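Local coordinates for leucine-rich repeat protein (PDB 4ECN), which is of unknown function but, as an extracellular leucine-rich repeat protein with two DUF4458 domains, probably binds other proteins, at residues Thr222-Ser225 against Lys230-Glu233; Gly355-Thr360 against Arg384-Lys389; Met390-Asp395 against Leu577-His582. All blocks are in the same frame, centred on the assembly; numbering follows the deposited sequence.

In the fold
Read from the N terminus, the three contacts follow one another in series: none encloses or crosses another. Interaction 1 joins strands 214-227 and 230-238 across a short turn, in a DUF4458 domain. Interaction 2 lies about 28 Å from it between nearest atoms. There, Gly355-Thr360 and Arg384-Lys389 close the first loop, partly helical, of a long excursion between repeat strands 351-353 and 452-456. Interaction 3 opens where interaction 2 ends, on the same helix 386-391, and reaches over some 180 residues to strand 577-579. The two adjoin directly through the salt bridge of Lys388 with Asp393. Together they fold the insertion against the repeat sheet, far from the hairpin of interaction 1.

Interaction 1: Thr222-Ser225 against Lys230-Glu233; sequences TTYS and KRSE
Arg231 runs its aliphatic stem across the base of Tyr224, with CG 3.6 Å from Tyr224 CB. CG leaves anti to the backbone N (chi1 -169°), and a bend farther along sends the guanidinium away from the tyrosine, to Gln226 and to the ring of Tyr157. Ser232 carries the backbone pairing. Its N donates to Ser225 O at 2.8 Å, and its carbonyl O accepts from Ser225 N at 2.8 Å, so this pair is closed by two nearly straight bonds. The same Ser232 O also receives a CA-H...O contact from Tyr224 CA at 3.2 Å. On the side of the sheet shared by the two serines, Ser225 OG lies 3.8 Å from Ser232 CB. Glu233 lies side by side with Tyr224 on the other side, the two pointing the same way, with carboxylate and phenol ring planes only 23° apart. Its OE2 comes 3.4 Å from Thr222 CG2; the charge itself is matched by Lys272, while Tyr224 OH bonds to Asp159. The alternation of non-hydrogen-bonded (Tyr224-Glu233) and hydrogen-bonded (Ser225-Ser232) pairs marks antiparallel pairing; the short turn between strands 214-227 and 230-238 makes it a beta hairpin of a DUF4458 domain, in the transthyretin clan.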
# COMPACT_ATOMS: atom_id res chain seq x y z
N THR A 222 20.03 26.64 19.24
CA THR A 222 20.21 27.24 17.93
C THR A 222 20.55 28.71 18.19
O THR A 222 19.77 29.41 18.84
CB THR A 222 19.01 27.03 17.01
OG1 THR A 222 18.74 25.63 16.89
CG2 THR A 222 19.24 27.59 15.63
N THR A 223 21.75 29.15 17.74
CA THR A 223 22.15 30.56 17.89
C THR A 223 21.89 31.31 16.57
O THR A 223 21.94 30.71 15.49
CB THR A 223 23.62 30.70 18.34
OG1 THR A 223 24.45 29.89 17.52
CG2 THR A 223 23.83 30.34 19.81
N TYR A 224 21.59 32.62 16.67
CA TYR A 224 21.29 33.48 15.53
C TYR A 224 22.09 34.80 15.52
O TYR A 224 22.35 35.38 16.57
CB TYR A 224 19.80 33.85 15.49
CG TYR A 224 18.87 32.67 15.44
CD1 TYR A 224 18.52 32.09 14.22
CD2 TYR A 224 18.33 32.13 16.60
CE1 TYR A 224 17.68 30.98 14.16
CE2 TYR A 224 17.48 31.03 16.55
CZ TYR A 224 17.16 30.45 15.34
OH TYR A 224 16.32 29.36 15.30
N SER A 225 22.43 35.28 14.31
CA SER A 225 23.09 36.57 14.08
C SER A 225 22.10 37.51 13.41
O SER A 225 21.40 37.08 12.49
CB SER A 225 24.36 36.40 13.25
OG SER A 225 24.08 35.94 11.94
N LYS A 230 17.44 40.94 8.94
CA LYS A 230 17.74 39.54 8.63
C LYS A 230 18.39 38.81 9.83
O LYS A 230 19.53 39.12 10.21
CB LYS A 230 18.66 39.43 7.39
CG LYS A 230 18.87 38.00 6.86
CD LYS A 230 17.61 37.40 6.21
CE LYS A 230 17.69 35.90 6.03
NZ LYS A 230 17.62 35.17 7.32
N ARG A 231 17.67 37.80 10.37
CA ARG A 231 18.14 36.94 11.46
C ARG A 231 18.58 35.61 10.86
O ARG A 231 17.75 34.87 10.35
CB ARG A 231 17.04 36.77 12.52
CG ARG A 231 17.53 36.12 13.79
CD ARG A 231 16.39 35.80 14.73
NE ARG A 231 15.77 36.99 15.33
CZ ARG A 231 14.80 36.94 16.24
NH1 ARG A 231 14.33 35.77 16.67
NH2 ARG A 231 14.30 38.06 16.75
N SER A 232 19.89 35.32 10.90
CA SER A 232 20.47 34.12 10.29
C SER A 232 20.97 33.10 11.33
O SER A 232 21.53 33.49 12.36
CB SER A 232 21.63 34.50 9.38
OG SER A 232 21.21 35.42 8.39
N GLU A 233 20.80 31.80 11.01
CA GLU A 233 21.22 30.65 11.81
C GLU A 233 22.75 30.57 11.91
O GLU A 233 23.43 30.69 10.89
CB GLU A 233 20.66 29.39 11.14
CG GLU A 233 20.28 28.26 12.06
CD GLU A 233 19.06 27.50 11.58
OE1 GLU A 233 18.93 27.27 10.35
OE2 GLU A 233 18.21 27.13 12.43

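Interaction 2: Gly355-Thr360 against Arg384-Lys389; sequences GTHSET and RMHYKK
An aromatic cluster of His357, His386 and Tyr387 binds the turn after a leucine-rich repeat strand to the start of helix 386-391, within the insertion of the repeat domain. His357 is the hub. Its NE2 meets His386 ND1 at 3.0 Å in a hydrogen bond for which either nitrogen could be the donor, bent to 147°. The two imidazoles come together rim to rim, their planes at 42°, and neither lies over the other. His386 CG lies anti to the backbone N, bringing ND1 to His357 NE2. The neighbouring Tyr387 meets the same imidazole from its face: its CD1 stands 3.9 Å from His357 CG, over the ring but displaced toward the rim, which makes an edge-to-face (T-shaped) pair with planes at 73°. Ser358 adds a smaller touch, its OG 3.3 Å from His386 CE1; that hydroxyl bonds to Ser362. The type I turn from Thr356 to Glu359 has His357 and Ser358 at its two central positions, and Thr356 N reaches Glu359 OE1 at 3.2 Å, from above the carboxylate plane. On its other nitrogen, ND1, His357 bonds to Glu497 of the repeat sheet. The imidazole is therefore gripped at both nitrogens and faced by an aromatic edge, which fixes its rotation. Lying between a carboxylate and a second histidine, it is probably polarised, and the tautomers of the two imidazoles are likely to be coupled through the bond that joins them.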
# COMPACT_ATOMS: atom_id res chain seq x y z
N GLY A 355 3.47 7.59 -1.16
CA GLY A 355 2.25 6.82 -1.34
C GLY A 355 2.57 5.43 -1.81
O GLY A 355 3.71 5.17 -2.19
N THR A 356 1.56 4.53 -1.83
CA THR A 356 1.72 3.11 -2.19
C THR A 356 0.39 2.55 -2.68
O THR A 356 -0.67 3.00 -2.26
CB THR A 356 2.23 2.36 -0.95
OG1 THR A 356 3.62 2.59 -0.85
CG2 THR A 356 2.02 0.92 -0.98
N HIS A 357 0.46 1.57 -3.58
CA HIS A 357 -0.72 0.89 -4.09
C HIS A 357 -1.43 0.09 -2.97
O HIS A 357 -2.62 -0.18 -3.07
CB HIS A 357 -0.34 -0.04 -5.26
CG HIS A 357 0.70 -1.05 -4.92
ND1 HIS A 357 2.04 -0.76 -5.03
CD2 HIS A 357 0.56 -2.31 -4.45
CE1 HIS A 357 2.67 -1.84 -4.62
NE2 HIS A 357 1.82 -2.81 -4.28
N SER A 358 -0.69 -0.23 -1.90
CA SER A 358 -1.07 -1.02 -0.73
C SER A 358 -1.45 -0.14 0.51
O SER A 358 -1.88 -0.68 1.52
CB SER A 358 0.10 -1.94 -0.37
OG SER A 358 -0.29 -3.04 0.44
N GLU A 359 -1.30 1.20 0.41
CA GLU A 359 -1.52 2.16 1.50
C GLU A 359 -2.90 1.94 2.20
O GLU A 359 -2.95 1.83 3.43
CB GLU A 359 -1.42 3.58 0.93
CG GLU A 359 -0.82 4.65 1.84
CD GLU A 359 -0.59 5.98 1.13
OE1 GLU A 359 -0.68 6.01 -0.12
OE2 GLU A 359 -0.38 7.00 1.82
N THR A 360 -4.00 1.83 1.44
CA THR A 360 -5.35 1.66 2.03
C THR A 360 -5.57 0.25 2.63
O THR A 360 -6.51 0.04 3.41
CB THR A 360 -6.42 1.92 1.00
OG1 THR A 360 -6.16 1.07 -0.12
CG2 THR A 360 -6.44 3.38 0.56
N ARG A 384 8.73 -6.00 -5.60
CA ARG A 384 8.33 -5.70 -6.99
C ARG A 384 7.10 -6.56 -7.44
O ARG A 384 6.27 -6.09 -8.22
CB ARG A 384 9.51 -5.97 -7.94
CG ARG A 384 10.59 -4.92 -7.92
CD ARG A 384 11.85 -5.46 -8.52
NE ARG A 384 12.75 -4.38 -8.93
CZ ARG A 384 13.84 -4.55 -9.67
NH1 ARG A 384 14.18 -5.76 -10.10
NH2 ARG A 384 14.59 -3.51 -10.01
N MSE A 385 7.00 -7.80 -6.92
CA MSE A 385 5.92 -8.73 -7.25
C MSE A 385 4.68 -8.50 -6.38
O MSE A 385 3.67 -9.21 -6.59
CB MSE A 385 6.38 -10.22 -7.10
CG MSE A 385 7.45 -10.70 -8.12
SE MSE A 385 7.12 -10.31 -10.03
CE MSE A 385 8.04 -8.63 -10.17
N HIS A 386 4.72 -7.53 -5.42
CA HIS A 386 3.57 -7.28 -4.55
C HIS A 386 2.34 -6.87 -5.37
O HIS A 386 1.30 -7.50 -5.18
CB HIS A 386 3.85 -6.24 -3.48
CG HIS A 386 2.77 -6.16 -2.45
ND1 HIS A 386 1.79 -5.18 -2.50
CD2 HIS A 386 2.52 -6.97 -1.39
CE1 HIS A 386 1.01 -5.39 -1.45
NE2 HIS A 386 1.40 -6.47 -0.77
N TYR A 387 2.48 -5.89 -6.33
CA TYR A 387 1.34 -5.47 -7.17
C TYR A 387 0.70 -6.70 -7.85
O TYR A 387 -0.53 -6.86 -7.79
CB TYR A 387 1.73 -4.42 -8.24
CG TYR A 387 0.53 -3.76 -8.90
CD1 TYR A 387 -0.09 -2.66 -8.33
CD2 TYR A 387 -0.02 -4.28 -10.08
CE1 TYR A 387 -1.21 -2.07 -8.92
CE2 TYR A 387 -1.16 -3.71 -10.66
CZ TYR A 387 -1.75 -2.61 -10.08
OH TYR A 387 -2.87 -2.03 -10.65
N LYS A 388 1.52 -7.57 -8.43
CA LYS A 388 1.08 -8.77 -9.13
C LYS A 388 0.24 -9.66 -8.21
O LYS A 388 -0.84 -10.08 -8.60
CB LYS A 388 2.28 -9.53 -9.69
CG LYS A 388 1.92 -10.54 -10.76
CD LYS A 388 3.14 -11.11 -11.46
CE LYS A 388 3.92 -12.18 -10.71
NZ LYS A 388 3.37 -13.54 -10.93
N LYS A 389 0.72 -9.92 -6.97
CA LYS A 389 0.06 -10.80 -6.00
C LYS A 389 -1.22 -10.17 -5.46
O LYS A 389 -2.22 -10.88 -5.23
CB LYS A 389 1.01 -11.17 -4.82
CG LYS A 389 2.27 -11.94 -5.28
CD LYS A 389 3.16 -12.46 -4.13
CE LYS A 389 4.67 -12.46 -4.41
NZ LYS A 389 5.35 -11.21 -3.93

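Interaction 3: Met390-Asp395 against Leu577-His582; sequences MFLDYD and LLDCVH
The carboxylate of Asp579 is used on both faces. Over one lie the methyls of Leu392, CD1 standing 3.9 Å from Asp579 CG almost straight above it, and CD2 3.9 Å from Asp579 OD1. From the opposite side comes Val581 N, which donates to Asp579 OD1 at 3.2 Å, 42° out of the carboxylate plane. Beside the contact, the ring of His582 stacks with Tyr557 and Tyr604.

Leu392, just after helix 386-391, carries the contact. Its CG is anti to the carbonyl carbon (chi1 -47°), which turns the isobutyl fork toward the strand, and its CD2 meets Val581 CG2 at 3.8 Å, the two side chains meeting at a slant. The leucine thus straddles an aspartate and a valine two residues apart, joined by the Asx turn that OD1 and Val581 N close. With an alanine in place of Asp579, Val581 N would probably lose its acceptor, and the Leu392 methyls the flat surface they rest on, leaving the turn less firmly set.

The neighbouring Leu578 and Cys580 face the other way, into the repeat, and Cys580 O accepts from Asn605, a bond of the kind that forms an asparagine ladder. Sequence and geometry are those of the leucine-rich repeat consensus, strand then turn, with the insertion resting on the concave face of the repeat sheet, whose strands are parallel around 577-579.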
# COMPACT_ATOMS: atom_id res chain seq x y z
N MSE A 390 -1.20 -8.84 -5.26
CA MSE A 390 -2.34 -8.10 -4.72
C MSE A 390 -3.48 -7.96 -5.71
O MSE A 390 -4.61 -7.92 -5.25
CB MSE A 390 -1.92 -6.70 -4.27
CG MSE A 390 -3.08 -5.84 -3.75
SE MSE A 390 -2.56 -4.65 -2.35
CE MSE A 390 -3.62 -3.28 -2.73
N PHE A 391 -3.21 -7.85 -7.03
CA PHE A 391 -4.31 -7.62 -7.96
C PHE A 391 -4.39 -8.52 -9.17
O PHE A 391 -5.40 -8.41 -9.88
CB PHE A 391 -4.21 -6.20 -8.54
CG PHE A 391 -4.18 -5.06 -7.55
CD1 PHE A 391 -5.34 -4.63 -6.92
CD2 PHE A 391 -2.99 -4.39 -7.28
CE1 PHE A 391 -5.30 -3.58 -6.00
CE2 PHE A 391 -2.97 -3.32 -6.38
CZ PHE A 391 -4.12 -2.91 -5.78
N LEU A 392 -3.36 -9.33 -9.51
CA LEU A 392 -3.46 -9.98 -10.82
C LEU A 392 -3.50 -11.49 -10.74
O LEU A 392 -4.37 -12.09 -11.38
CB LEU A 392 -2.30 -9.54 -11.72
CG LEU A 392 -2.01 -8.00 -11.76
CD1 LEU A 392 -0.66 -7.68 -12.38
CD2 LEU A 392 -3.18 -7.20 -12.31
N ASP A 393 -2.56 -12.12 -10.04
CA ASP A 393 -2.48 -13.58 -9.96
C ASP A 393 -3.60 -14.21 -9.16
O ASP A 393 -4.00 -13.66 -8.12
CB ASP A 393 -1.16 -14.02 -9.31
CG ASP A 393 0.12 -13.75 -10.07
OD1 ASP A 393 0.10 -13.86 -11.32
OD2 ASP A 393 1.16 -13.59 -9.41
N TYR A 394 -4.02 -15.40 -9.60
CA TYR A 394 -4.98 -16.24 -8.91
C TYR A 394 -4.80 -17.67 -9.39
O TYR A 394 -4.41 -17.89 -10.53
CB TYR A 394 -6.44 -15.75 -9.08
CG TYR A 394 -7.11 -16.07 -10.40
CD1 TYR A 394 -6.84 -15.31 -11.53
CD2 TYR A 394 -8.08 -17.07 -10.50
CE1 TYR A 394 -7.48 -15.57 -12.75
CE2 TYR A 394 -8.74 -17.32 -11.70
CZ TYR A 394 -8.42 -16.58 -12.83
OH TYR A 394 -9.05 -16.85 -14.03
N ASP A 395 -5.05 -18.64 -8.50
CA ASP A 395 -4.99 -20.08 -8.77
C ASP A 395 -6.08 -20.43 -9.83
O ASP A 395 -7.28 -20.21 -9.59
CB ASP A 395 -5.18 -20.84 -7.44
CG ASP A 395 -4.88 -22.32 -7.43
OD1 ASP A 395 -5.23 -23.01 -8.43
OD2 ASP A 395 -4.36 -22.83 -6.39
N LEU A 577 8.17 -8.43 -17.40
CA LEU A 577 6.80 -8.38 -16.86
C LEU A 577 6.02 -7.31 -17.56
O LEU A 577 6.49 -6.18 -17.65
CB LEU A 577 6.77 -8.15 -15.33
CG LEU A 577 5.40 -8.12 -14.64
CD1 LEU A 577 5.50 -8.58 -13.23
CD2 LEU A 577 4.75 -6.73 -14.71
N LEU A 578 4.80 -7.64 -17.99
CA LEU A 578 3.93 -6.68 -18.63
C LEU A 578 2.50 -6.90 -18.17
O LEU A 578 1.97 -8.00 -18.34
CB LEU A 578 4.03 -6.77 -20.15
CG LEU A 578 3.13 -5.83 -20.92
CD1 LEU A 578 3.61 -4.39 -20.79
CD2 LEU A 578 3.08 -6.24 -22.36
N ASP A 579 1.89 -5.85 -17.57
CA ASP A 579 0.53 -5.78 -17.08
C ASP A 579 -0.22 -4.71 -17.86
O ASP A 579 0.10 -3.53 -17.74
CB ASP A 579 0.52 -5.47 -15.56
CG ASP A 579 -0.73 -4.77 -15.04
OD1 ASP A 579 -1.83 -5.22 -15.37
OD2 ASP A 579 -0.60 -3.79 -14.27
N CYS A 580 -1.24 -5.11 -18.64
CA CYS A 580 -2.11 -4.23 -19.41
C CYS A 580 -3.55 -4.54 -19.12
O CYS A 580 -4.41 -4.35 -19.97
CB CYS A 580 -1.83 -4.36 -20.90
SG CYS A 580 -0.43 -3.37 -21.44
N VAL A 581 -3.82 -5.02 -17.92
CA VAL A 581 -5.19 -5.35 -17.57
C VAL A 581 -6.01 -4.07 -17.49
O VAL A 581 -5.47 -3.00 -17.24
CB VAL A 581 -5.28 -6.17 -16.26
CG1 VAL A 581 -4.32 -7.35 -16.31
CG2 VAL A 581 -5.01 -5.32 -15.03
N HIS A 582 -7.31 -4.20 -17.77
CA HIS A 582 -8.32 -3.16 -17.68
C HIS A 582 -7.89 -1.88 -18.42
O HIS A 582 -7.96 -0.76 -17.88
CB HIS A 582 -8.67 -2.86 -16.23
CG HIS A 582 -9.34 -4.02 -15.58
ND1 HIS A 582 -8.60 -4.97 -14.89
CD2 HIS A 582 -10.64 -4.39 -15.58
CE1 HIS A 582 -9.48 -5.87 -14.46
NE2 HIS A 582 -10.71 -5.57 -14.86